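Local coordinates for protein acetyltransferase, GNAT family (Listeria monocytogenes str. 4b, PDB 2OH1) that probably transfers the acetyl group of acetyl-coenzyme A to an acceptor substrate, as other members of the GNAT superfamily do, at residues D48-F53 and S88-D93; T92-D97 and R141-E146; Y104-I109 and Y126-L131. All blocks are in the same frame, centred on the assembly; numbering follows the deposited sequence. Where two conformers were deposited one is given.

Interaction 1 (D48-F53 and S88-D93)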
loop_
_atom_site.group_PDB
_atom_site.type_symbol
_atom_site.label_atom_id
_atom_site.label_comp_id
_atom_site.label_asym_id
_atom_site.label_seq_id
_atom_site.Cartn_x
_atom_site.Cartn_y
_atom_site.Cartn_z
ATOM N N ASP A 48 8.544 4.318 9.882
ATOM C CA ASP A 48 7.161 4.304 10.372
ATOM C C ASP A 48 6.908 5.527 11.220
ATOM O O ASP A 48 5.846 6.087 11.230
ATOM C CB ASP A 48 6.880 3.025 11.167
ATOM C CG ASP A 48 6.680 1.813 10.224
ATOM O OD1 ASP A 48 6.046 1.972 9.151
ATOM O OD2 ASP A 48 7.163 0.716 10.549
ATOM N N ILE A 49 7.911 5.918 11.961
ATOM C CA ILE A 49 7.892 7.156 12.769
ATOM C C ILE A 49 7.758 8.345 11.793
ATOM O O ILE A 49 7.077 9.309 12.132
ATOM C CB ILE A 49 9.179 7.326 13.615
ATOM C CG1 ILE A 49 9.350 6.145 14.586
ATOM C CG2 ILE A 49 9.230 8.683 14.374
ATOM C CD1 ILE A 49 10.725 6.150 15.293
ATOM N N LEU A 50 8.368 8.293 10.612
ATOM C CA LEU A 50 8.246 9.388 9.677
ATOM C C LEU A 50 6.870 9.380 9.011
ATOM O O LEU A 50 6.165 10.383 9.027
ATOM C CB LEU A 50 9.325 9.304 8.586
ATOM C CG LEU A 50 9.386 10.461 7.580
ATOM C CD1 LEU A 50 9.897 11.716 8.287
ATOM C CD2 LEU A 50 10.123 10.027 6.316
ATOM N N HIS A 51 6.465 8.246 8.445
ATOM C CA HIS A 51 5.272 8.200 7.585
ATOM C C HIS A 51 3.990 8.177 8.380
ATOM O O HIS A 51 2.983 8.758 7.932
ATOM C CB HIS A 51 5.331 7.008 6.648
ATOM C CG HIS A 51 6.310 7.192 5.558
ATOM N ND1 HIS A 51 6.322 8.305 4.739
ATOM C CD2 HIS A 51 7.357 6.429 5.183
ATOM C CE1 HIS A 51 7.355 8.217 3.922
ATOM N NE2 HIS A 51 7.972 7.071 4.148
ATOM N N GLY A 52 3.960 7.483 9.516
ATOM C CA GLY A 52 2.740 7.264 10.252
ATOM C C GLY A 52 1.647 6.540 9.433
ATOM O O GLY A 52 1.907 5.873 8.405
ATOM N N PHE A 53 0.418 6.743 9.888
ATOM C CA PHE A 53 -0.783 6.260 9.250
ATOM C C PHE A 53 -1.716 7.398 9.062
ATOM O O PHE A 53 -1.879 8.210 9.960
ATOM C CB PHE A 53 -1.476 5.236 10.133
ATOM C CG PHE A 53 -0.740 3.919 10.189
ATOM C CD1 PHE A 53 0.423 3.838 10.943
ATOM C CD2 PHE A 53 -1.165 2.788 9.520
ATOM C CE1 PHE A 53 1.155 2.687 10.989
ATOM C CE2 PHE A 53 -0.416 1.627 9.540
ATOM C CZ PHE A 53 0.736 1.555 10.313
ATOM N N SER A 88 2.461 12.328 -3.533
ATOM C CA SER A 88 2.492 13.263 -2.387
ATOM C C SER A 88 3.726 14.166 -2.508
ATOM O O SER A 88 4.600 14.014 -3.418
ATOM C CB SER A 88 2.523 12.510 -1.087
ATOM O OG SER A 88 3.889 12.137 -0.793
ATOM N N ASP A 89 3.867 15.118 -1.590
ATOM C CA ASP A 89 5.052 16.001 -1.593
ATOM C C ASP A 89 6.361 15.199 -1.324
ATOM O O ASP A 89 7.448 15.547 -1.815
ATOM C CB ASP A 89 4.874 17.129 -0.544
ATOM C CG ASP A 89 3.622 17.990 -0.798
ATOM O OD1 ASP A 89 3.291 18.207 -2.000
ATOM O OD2 ASP A 89 2.990 18.455 0.207
ATOM N N TRP A 90 6.244 14.134 -0.526
ATOM C CA TRP A 90 7.359 13.265 -0.201
ATOM C C TRP A 90 7.724 12.443 -1.451
ATOM O O TRP A 90 8.895 12.335 -1.812
ATOM C CB TRP A 90 6.951 12.312 0.910
ATOM C CG TRP A 90 7.893 11.175 1.122
ATOM C CD1 TRP A 90 7.792 9.927 0.600
ATOM C CD2 TRP A 90 9.131 11.205 1.847
ATOM N NE1 TRP A 90 8.869 9.176 0.951
ATOM C CE2 TRP A 90 9.696 9.926 1.736
ATOM C CE3 TRP A 90 9.787 12.167 2.586
ATOM C CZ2 TRP A 90 10.859 9.572 2.383
ATOM C CZ3 TRP A 90 11.007 11.817 3.191
ATOM C CH2 TRP A 90 11.488 10.548 3.106
ATOM N N ASP A 91 6.702 11.859 -2.103
ATOM C CA ASP A 91 6.943 11.047 -3.326
ATOM C C ASP A 91 7.669 11.897 -4.334
ATOM O O ASP A 91 8.647 11.518 -4.977
ATOM C CB ASP A 91 5.638 10.524 -3.952
ATOM C CG ASP A 91 4.873 9.627 -3.048
ATOM O OD1 ASP A 91 5.523 8.766 -2.395
ATOM O OD2 ASP A 91 3.598 9.675 -2.988
ATOM N N THR A 92 7.218 13.155 -4.484
ATOM C CA THR A 92 7.827 14.013 -5.485
ATOM C C THR A 92 9.272 14.323 -5.149
ATOM O O THR A 92 10.096 14.304 -6.040
ATOM C CB THR A 92 7.043 15.330 -5.590
ATOM O OG1 THR A 92 5.775 15.073 -6.210
ATOM C CG2 THR A 92 7.844 16.409 -6.349
ATOM N N ASP A 93 9.579 14.599 -3.882
ATOM C CA ASP A 93 10.963 14.850 -3.470
ATOM C C ASP A 93 11.851 13.614 -3.660
ATOM O O ASP A 93 12.935 13.669 -4.250
ATOM C CB ASP A 93 11.003 15.297 -1.964
ATOM C CG ASP A 93 12.350 15.672 -1.517
ATOM O OD1 ASP A 93 12.737 16.776 -1.913
ATOM O OD2 ASP A 93 13.026 14.892 -0.814
#

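Interaction 2 (T92-D97 and R141-E146)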
loop_
_atom_site.group_PDB
_atom_site.type_symbol
_atom_site.label_atom_id
_atom_site.label_comp_id
_atom_site.label_asym_id
_atom_site.label_seq_id
_atom_site.Cartn_x
_atom_site.Cartn_y
_atom_site.Cartn_z
ATOM N N THR A 92 7.218 13.155 -4.484
ATOM C CA THR A 92 7.827 14.013 -5.485
ATOM C C THR A 92 9.272 14.323 -5.149
ATOM O O THR A 92 10.096 14.304 -6.040
ATOM C CB THR A 92 7.043 15.330 -5.590
ATOM O OG1 THR A 92 5.775 15.073 -6.210
ATOM C CG2 THR A 92 7.844 16.409 -6.349
ATOM N N ASP A 93 9.579 14.599 -3.882
ATOM C CA ASP A 93 10.963 14.850 -3.470
ATOM C C ASP A 93 11.851 13.614 -3.660
ATOM O O ASP A 93 12.935 13.669 -4.250
ATOM C CB ASP A 93 11.003 15.297 -1.964
ATOM C CG ASP A 93 12.350 15.672 -1.517
ATOM O OD1 ASP A 93 12.737 16.776 -1.913
ATOM O OD2 ASP A 93 13.026 14.892 -0.814
ATOM N N LEU A 94 11.337 12.455 -3.253
ATOM C CA LEU A 94 12.089 11.238 -3.283
ATOM C C LEU A 94 12.448 10.791 -4.714
ATOM O O LEU A 94 13.549 10.346 -4.967
ATOM C CB LEU A 94 11.319 10.150 -2.532
ATOM C CG LEU A 94 12.163 9.071 -1.963
ATOM C CD1 LEU A 94 13.035 9.591 -0.823
ATOM C CD2 LEU A 94 11.290 7.872 -1.601
ATOM N N TRP A 95 11.489 10.905 -5.631
ATOM C CA TRP A 95 11.589 10.373 -7.014
ATOM C C TRP A 95 12.270 11.357 -8.007
ATOM O O TRP A 95 12.568 10.987 -9.127
ATOM C CB TRP A 95 10.198 9.909 -7.503
ATOM C CG TRP A 95 9.808 8.578 -6.863
ATOM C CD1 TRP A 95 9.255 8.387 -5.637
ATOM C CD2 TRP A 95 10.091 7.262 -7.380
ATOM N NE1 TRP A 95 9.146 7.062 -5.375
ATOM C CE2 TRP A 95 9.645 6.340 -6.439
ATOM C CE3 TRP A 95 10.655 6.786 -8.600
ATOM C CZ2 TRP A 95 9.769 4.943 -6.642
ATOM C CZ3 TRP A 95 10.771 5.409 -8.795
ATOM C CH2 TRP A 95 10.320 4.529 -7.827
ATOM N N GLU A 96 12.469 12.596 -7.564
ATOM C CA GLU A 96 13.254 13.596 -8.324
ATOM C C GLU A 96 12.692 13.686 -9.735
ATOM O O GLU A 96 11.479 13.886 -9.889
ATOM C CB GLU A 96 14.752 13.285 -8.254
ATOM C CG GLU A 96 15.260 13.314 -6.817
ATOM C CD GLU A 96 16.772 13.324 -6.671
ATOM O OE1 GLU A 96 17.476 12.948 -7.643
ATOM O OE2 GLU A 96 17.244 13.717 -5.571
ATOM N N ASP A 97 13.497 13.550 -10.780
ATOM C CA ASP A 97 12.965 13.850 -12.116
ATOM C C ASP A 97 12.053 12.751 -12.669
ATOM O O ASP A 97 11.483 12.894 -13.752
ATOM C CB ASP A 97 14.108 14.135 -13.088
ATOM C CG ASP A 97 14.900 15.370 -12.700
ATOM O OD1 ASP A 97 14.274 16.417 -12.410
ATOM O OD2 ASP A 97 16.145 15.280 -12.672
ATOM N N ARG A 141 4.582 2.613 -7.866
ATOM C CA ARG A 141 5.826 2.959 -7.175
ATOM C C ARG A 141 5.676 2.846 -5.695
ATOM O O ARG A 141 4.585 3.015 -5.148
ATOM C CB ARG A 141 6.283 4.364 -7.542
ATOM C CG ARG A 141 6.756 4.413 -9.017
ATOM C CD ARG A 141 7.096 5.822 -9.423
ATOM N NE ARG A 141 7.764 5.844 -10.721
ATOM C CZ ARG A 141 7.963 6.916 -11.431
ATOM N NH1 ARG A 141 7.487 8.079 -11.037
ATOM N NH2 ARG A 141 8.592 6.798 -12.601
ATOM N N LEU A 142 6.787 2.540 -5.059
ATOM C CA LEU A 142 6.813 2.575 -3.601
ATOM C C LEU A 142 8.259 2.733 -3.110
ATOM O O LEU A 142 9.195 2.649 -3.880
ATOM C CB LEU A 142 6.174 1.342 -3.011
ATOM C CG LEU A 142 6.877 0.047 -3.410
ATOM C CD1 LEU A 142 8.062 -0.271 -2.462
ATOM C CD2 LEU A 142 5.891 -1.093 -3.507
ATOM N N ASP A 143 8.388 3.080 -1.828
ATOM C CA ASP A 143 9.703 3.200 -1.189
ATOM C C ASP A 143 9.768 2.267 0.028
ATOM O O ASP A 143 8.752 1.857 0.566
ATOM C CB ASP A 143 9.976 4.662 -0.860
ATOM C CG ASP A 143 8.950 5.310 0.067
ATOM O OD1 ASP A 143 8.713 4.807 1.195
ATOM O OD2 ASP A 143 8.399 6.417 -0.267
ATOM N N CYS A 144 10.979 1.895 0.429
ATOM C CA CYS A 144 11.170 0.935 1.531
ATOM C C CYS A 144 12.424 1.344 2.251
ATOM O O CYS A 144 13.405 1.621 1.624
ATOM C CB CYS A 144 11.364 -0.519 1.007
ATOM S SG CYS A 144 11.224 -1.736 2.268
ATOM N N ILE A 145 12.353 1.377 3.569
ATOM C CA ILE A 145 13.533 1.626 4.353
ATOM C C ILE A 145 14.658 0.628 3.955
ATOM O O ILE A 145 14.410 -0.567 3.802
ATOM C CB ILE A 145 13.155 1.546 5.888
ATOM C CG1 ILE A 145 14.254 2.137 6.731
ATOM C CG2 ILE A 145 12.763 0.111 6.306
ATOM C CD1 ILE A 145 13.916 2.036 8.259
ATOM N N GLU A 146 15.867 1.142 3.784
ATOM C CA GLU A 146 16.997 0.328 3.323
ATOM C C GLU A 146 17.379 -0.826 4.262
ATOM O O GLU A 146 18.060 -1.767 3.827
ATOM C CB GLU A 146 18.224 1.194 3.044
ATOM C CG GLU A 146 18.911 1.748 4.271
ATOM C CD GLU A 146 20.087 2.638 3.913
ATOM O OE1 GLU A 146 20.624 2.500 2.788
ATOM O OE2 GLU A 146 20.477 3.465 4.758
HETATM O O HOH W 1 7.592 6.785 -2.937
#

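Interaction 3 (Y104-I109 and Y126-L131)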
loop_
_atom_site.group_PDB
_atom_site.type_symbol
_atom_site.label_atom_id
_atom_site.label_comp_id
_atom_site.label_asym_id
_atom_site.label_seq_id
_atom_site.Cartn_x
_atom_site.Cartn_y
_atom_site.Cartn_z
ATOM N N TYR A 104 1.048 5.695 -9.639
ATOM C CA TYR A 104 0.444 5.523 -8.345
ATOM C C TYR A 104 1.517 5.124 -7.350
ATOM O O TYR A 104 2.478 4.398 -7.694
ATOM C CB TYR A 104 -0.560 4.404 -8.383
ATOM C CG TYR A 104 -1.809 4.655 -9.233
ATOM C CD1 TYR A 104 -2.122 5.923 -9.760
ATOM C CD2 TYR A 104 -2.708 3.599 -9.471
ATOM C CE1 TYR A 104 -3.320 6.137 -10.463
ATOM C CE2 TYR A 104 -3.857 3.810 -10.206
ATOM C CZ TYR A 104 -4.143 5.053 -10.677
ATOM O OH TYR A 104 -5.287 5.251 -11.425
ATOM N N TYR A 105 1.386 5.628 -6.123
ATOM C CA TYR A 105 2.348 5.416 -5.075
ATOM C C TYR A 105 1.647 4.645 -3.955
ATOM O O TYR A 105 0.623 5.057 -3.452
ATOM C CB TYR A 105 2.919 6.745 -4.541
ATOM C CG TYR A 105 3.724 7.447 -5.605
ATOM C CD1 TYR A 105 3.088 8.163 -6.593
ATOM C CD2 TYR A 105 5.099 7.292 -5.699
ATOM C CE1 TYR A 105 3.816 8.755 -7.660
ATOM C CE2 TYR A 105 5.836 7.895 -6.719
ATOM C CZ TYR A 105 5.214 8.615 -7.695
ATOM O OH TYR A 105 5.946 9.191 -8.725
ATOM N N LEU A 106 2.162 3.469 -3.620
ATOM C CA LEU A 106 1.549 2.675 -2.578
ATOM C C LEU A 106 2.141 3.067 -1.242
ATOM O O LEU A 106 3.297 2.675 -0.964
ATOM C CB LEU A 106 1.784 1.162 -2.840
ATOM C CG LEU A 106 1.345 0.615 -4.194
ATOM C CD1 LEU A 106 1.417 -0.935 -4.239
ATOM C CD2 LEU A 106 -0.030 1.105 -4.575
ATOM N N HIS A 107 1.337 3.726 -0.383
ATOM C CA HIS A 107 1.762 4.211 0.908
ATOM C C HIS A 107 1.657 3.253 2.058
ATOM O O HIS A 107 2.550 3.242 2.922
ATOM C CB HIS A 107 1.036 5.458 1.248
ATOM C CG HIS A 107 1.539 6.648 0.488
ATOM N ND1 HIS A 107 1.551 7.909 1.030
ATOM C CD2 HIS A 107 2.066 6.769 -0.760
ATOM C CE1 HIS A 107 2.087 8.742 0.162
ATOM N NE2 HIS A 107 2.413 8.093 -0.930
ATOM N N ARG A 108 0.566 2.522 2.180
ATOM C CA ARG A 108 0.410 1.586 3.286
ATOM C C ARG A 108 -0.404 0.374 2.863
ATOM O O ARG A 108 -1.468 0.488 2.238
ATOM C CB ARG A 108 -0.280 2.269 4.446
ATOM C CG ARG A 108 -0.230 1.647 5.761
ATOM C CD ARG A 108 1.176 1.408 6.272
ATOM N NE ARG A 108 1.853 2.557 6.877
ATOM C CZ ARG A 108 2.970 2.412 7.603
ATOM N NH1 ARG A 108 3.451 1.195 7.763
ATOM N NH2 ARG A 108 3.609 3.446 8.186
ATOM N N ILE A 109 0.159 -0.785 3.189
ATOM C CA ILE A 109 -0.547 -2.038 3.245
ATOM C C ILE A 109 -0.801 -2.362 4.709
ATOM O O ILE A 109 0.105 -2.278 5.590
ATOM C CB ILE A 109 0.263 -3.195 2.658
ATOM C CG1 ILE A 109 0.261 -3.148 1.125
ATOM C CG2 ILE A 109 -0.292 -4.518 3.206
ATOM C CD1 ILE A 109 1.156 -2.081 0.504
ATOM N N TYR A 126 -1.495 -6.297 -6.625
ATOM C CA TYR A 126 -1.999 -6.686 -7.936
ATOM C C TYR A 126 -3.274 -5.922 -8.306
ATOM O O TYR A 126 -3.501 -5.542 -9.479
ATOM C CB TYR A 126 -2.258 -8.178 -7.966
ATOM C CG TYR A 126 -2.714 -8.668 -9.324
ATOM C CD1 TYR A 126 -1.874 -8.586 -10.436
ATOM C CD2 TYR A 126 -3.992 -9.210 -9.501
ATOM C CE1 TYR A 126 -2.283 -9.037 -11.685
ATOM C CE2 TYR A 126 -4.411 -9.669 -10.746
ATOM C CZ TYR A 126 -3.552 -9.574 -11.831
ATOM O OH TYR A 126 -3.969 -10.014 -13.083
ATOM N N PHE A 127 -4.146 -5.697 -7.323
ATOM C CA PHE A 127 -5.332 -4.899 -7.570
ATOM C C PHE A 127 -4.963 -3.440 -8.003
ATOM O O PHE A 127 -5.561 -2.881 -8.919
ATOM C CB PHE A 127 -6.260 -4.937 -6.330
ATOM C CG PHE A 127 -7.423 -4.072 -6.444
ATOM C CD1 PHE A 127 -8.541 -4.491 -7.153
ATOM C CD2 PHE A 127 -7.405 -2.796 -5.911
ATOM C CE1 PHE A 127 -9.646 -3.639 -7.273
ATOM C CE2 PHE A 127 -8.497 -1.964 -6.005
ATOM C CZ PHE A 127 -9.610 -2.363 -6.684
ATOM N N ALA A 128 -3.966 -2.860 -7.345
ATOM C CA ALA A 128 -3.478 -1.514 -7.689
ATOM C C ALA A 128 -2.935 -1.527 -9.144
ATOM O O ALA A 128 -3.138 -0.553 -9.885
ATOM C CB ALA A 128 -2.408 -1.015 -6.672
ATOM N N GLU A 129 -2.176 -2.576 -9.483
ATOM C CA GLU A 129 -1.647 -2.771 -10.841
ATOM C C GLU A 129 -2.789 -2.759 -11.842
ATOM O O GLU A 129 -2.741 -2.029 -12.833
ATOM C CB GLU A 129 -0.855 -4.058 -10.953
ATOM C CG GLU A 129 0.407 -4.104 -10.076
ATOM C CD GLU A 129 1.081 -5.482 -10.099
ATOM O OE1 GLU A 129 1.093 -6.124 -11.164
ATOM O OE2 GLU A 129 1.653 -5.887 -9.051
ATOM N N LYS A 130 -3.827 -3.540 -11.564
ATOM C CA LYS A 130 -5.034 -3.592 -12.435
ATOM C C LYS A 130 -5.720 -2.241 -12.559
ATOM O O LYS A 130 -6.074 -1.859 -13.665
ATOM C CB LYS A 130 -6.003 -4.654 -11.953
ATOM C CG LYS A 130 -5.526 -6.035 -12.230
ATOM C CD LYS A 130 -6.414 -7.120 -11.541
ATOM C CE LYS A 130 -6.536 -8.378 -12.401
ATOM N N LEU A 131 -5.846 -1.496 -11.472
ATOM C CA LEU A 131 -6.403 -0.188 -11.489
ATOM C C LEU A 131 -5.549 0.763 -12.376
ATOM O O LEU A 131 -6.063 1.507 -13.202
ATOM C CB LEU A 131 -6.556 0.378 -10.061
ATOM C CG LEU A 131 -7.076 1.791 -9.954
ATOM C CD1 LEU A 131 -8.504 1.855 -10.527
ATOM C CD2 LEU A 131 -7.025 2.334 -8.527
#

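Interaction 1 (D48-F53 and S88-D93)
The indole of Trp90 takes two side chains over the same face, His51 on its five-membered ring and Leu50 on its six-membered ring. This surface contact joins helix 46-51 to the start of helix 89-95 in a GNAT-type acetyltransferase fold. His51 and Trp90 form a T-shaped pair, the imidazole edge directed at the indole face, with ring centroids 4.8 Å apart and planes at 83°. The leading atom is His51 CE1, which stands over the pyrrole side and comes 3.5 Å from Trp90 NE1. Farther along the indole, Leu50 sends one methyl down onto the benzene ring in a CH-pi contact: Leu50 CD2 lies 3.9 Å from the six-membered ring centroid and is closest to Trp90 CH2, at 3.5 Å. The same methyl also sits above a face of the imidazole, so it fills the corner between the two perpendicular rings.

Trp90 reaches across because its CG lies trans to the backbone N (chi1 167°), which carries the indole out from its helix toward helix 46-51. Its N-H is spent on Asp143, while Phe169 meets the indole edge-to-face; both should restrict rotation of the ring under His51. The turn that carries Trp90 is capped. Ser88 is the N-cap of helix 89-95 and forms a capping box with Asp91: Asp91 N donates to Ser88 OG over 3.1 Å in a nearly straight bond, and Ser88 N donates in return to Asp91 OD2 over 2.9 Å. Asp91 OD2 also accepts from His107 NE2, tying the cap to strand 103-111. Ser88 OG takes a second, weak bond, bent to 126° at the hydrogen, from Trp90 N.

Interaction 2 (T92-D97 and R141-E146)
Arg141 lies along one face of Trp95 from its CB to its guanidinium group, an extended arginine stacked on an indole where helix 89-95 packs against strand 139-145 of the GNAT sheet. The chain starts with Arg141 CB, 3.6 Å from Trp95 CZ2, and passes CG above CH2. Arg141 CD then sits almost exactly over the middle of the benzene ring, 3.6 Å from its centroid and 5° off the normal, a CH-pi contact. Arg141 NE follows near the far rim, 3.6 Å from Trp95 CZ3, and CZ comes next to CE3. At the tip the guanidinium lies flat on the indole, the planes only 10° apart and the centres separated by 4.6 Å, a parallel stack of guanidinium on indole.

All three nitrogens of this buried group have partners: NE donates to Gln173, NH2 makes a salt bridge with Asp101, and NH1 reaches Leu98 O and Tyr105 OH. These bonds should help to hold the guanidinium flat against the indole, and the nearby carboxylate of Asp101 probably balances its charge. Tyr105 also packs edge-to-face with Trp95.

Beyond Arg141 the strand approaches the indole at its rim. Leu142 O lies at the indole edge, in the ring plane, 3.6 Å from Trp95 CZ2. On the same strand, Asp143 meets Leu94, whose CD2 packs against both CB and OD2 of Asp143, 3.5 Å from OD2. That oxygen also accepts from Trp90 NE1. The polar edge of Trp95 is joined to it through a water lying in the indole plane: Trp95 NE1 donates to the water over 2.9 Å, and the water donates to Asp143 OD2 over 2.8 Å.

Interaction 3 (Y104-I109 and Y126-L131)
Strand 104-109 and helix 126-131 run nearly antiparallel, their axes at 161° and 10.2 Å apart at closest approach, with the CA atoms of Tyr104 and Ala128 nearest each other. They are the first strand and the helix of a beta-alpha-beta unit, and the contact is buried and mainly apolar. Tyr104 meets the helix with the edge of its ring. Tyr104 CE2 packs 3.8 Å from Leu131 CG, and Leu131 CD2 is scarcely farther away, while the rim atom Tyr104 CD2 comes within 4.2 Å of Ala128 O. The ring plane nearly contains the bond from CA to CB (chi2 -11°), which turns this edge to the helix. One turn earlier on the helix, the small side chain of Ala128 meets Leu106: Ala128 CB touches Leu106 CD2 at 3.8 Å in the conformer described, one of two for that leucine.

Tyr105, between these two, points to the other side of the sheet. Downstream, His107 and Arg108 both face Ile82 in a classic beta bulge. Ile140 of strand 139-145 packs beside Tyr104 and Leu106, and Met81 of strand 77-84 touches Ala128. Helix 120-134 thus packs over several strands, touching strand 12-18 where Leu131 rests on Phe18.

Along the chain interaction 1 comes first and shares Thr92 and Asp93 of helix 89-95 with interaction 2; their centres are only 9 Å apart. Interaction 3 falls between the two segments of interaction 2, with its centre 15 Å from that of interaction 2 and 16 Å from that of interaction 1. Strands 103-111 and 139-145 are parallel neighbours in the sheet, joined by backbone hydrogen bonds of Arg141 with Tyr104 and Leu106. Helix 89-95 covers one face of this pair and helix 120-134 the other. Interaction 1 extends the first layer outward to helix 46-51, and Gly52 O bonds to Arg108 NH2, so interactions 1 and 2 both touch strand 103-111, which carries one side of interaction 3.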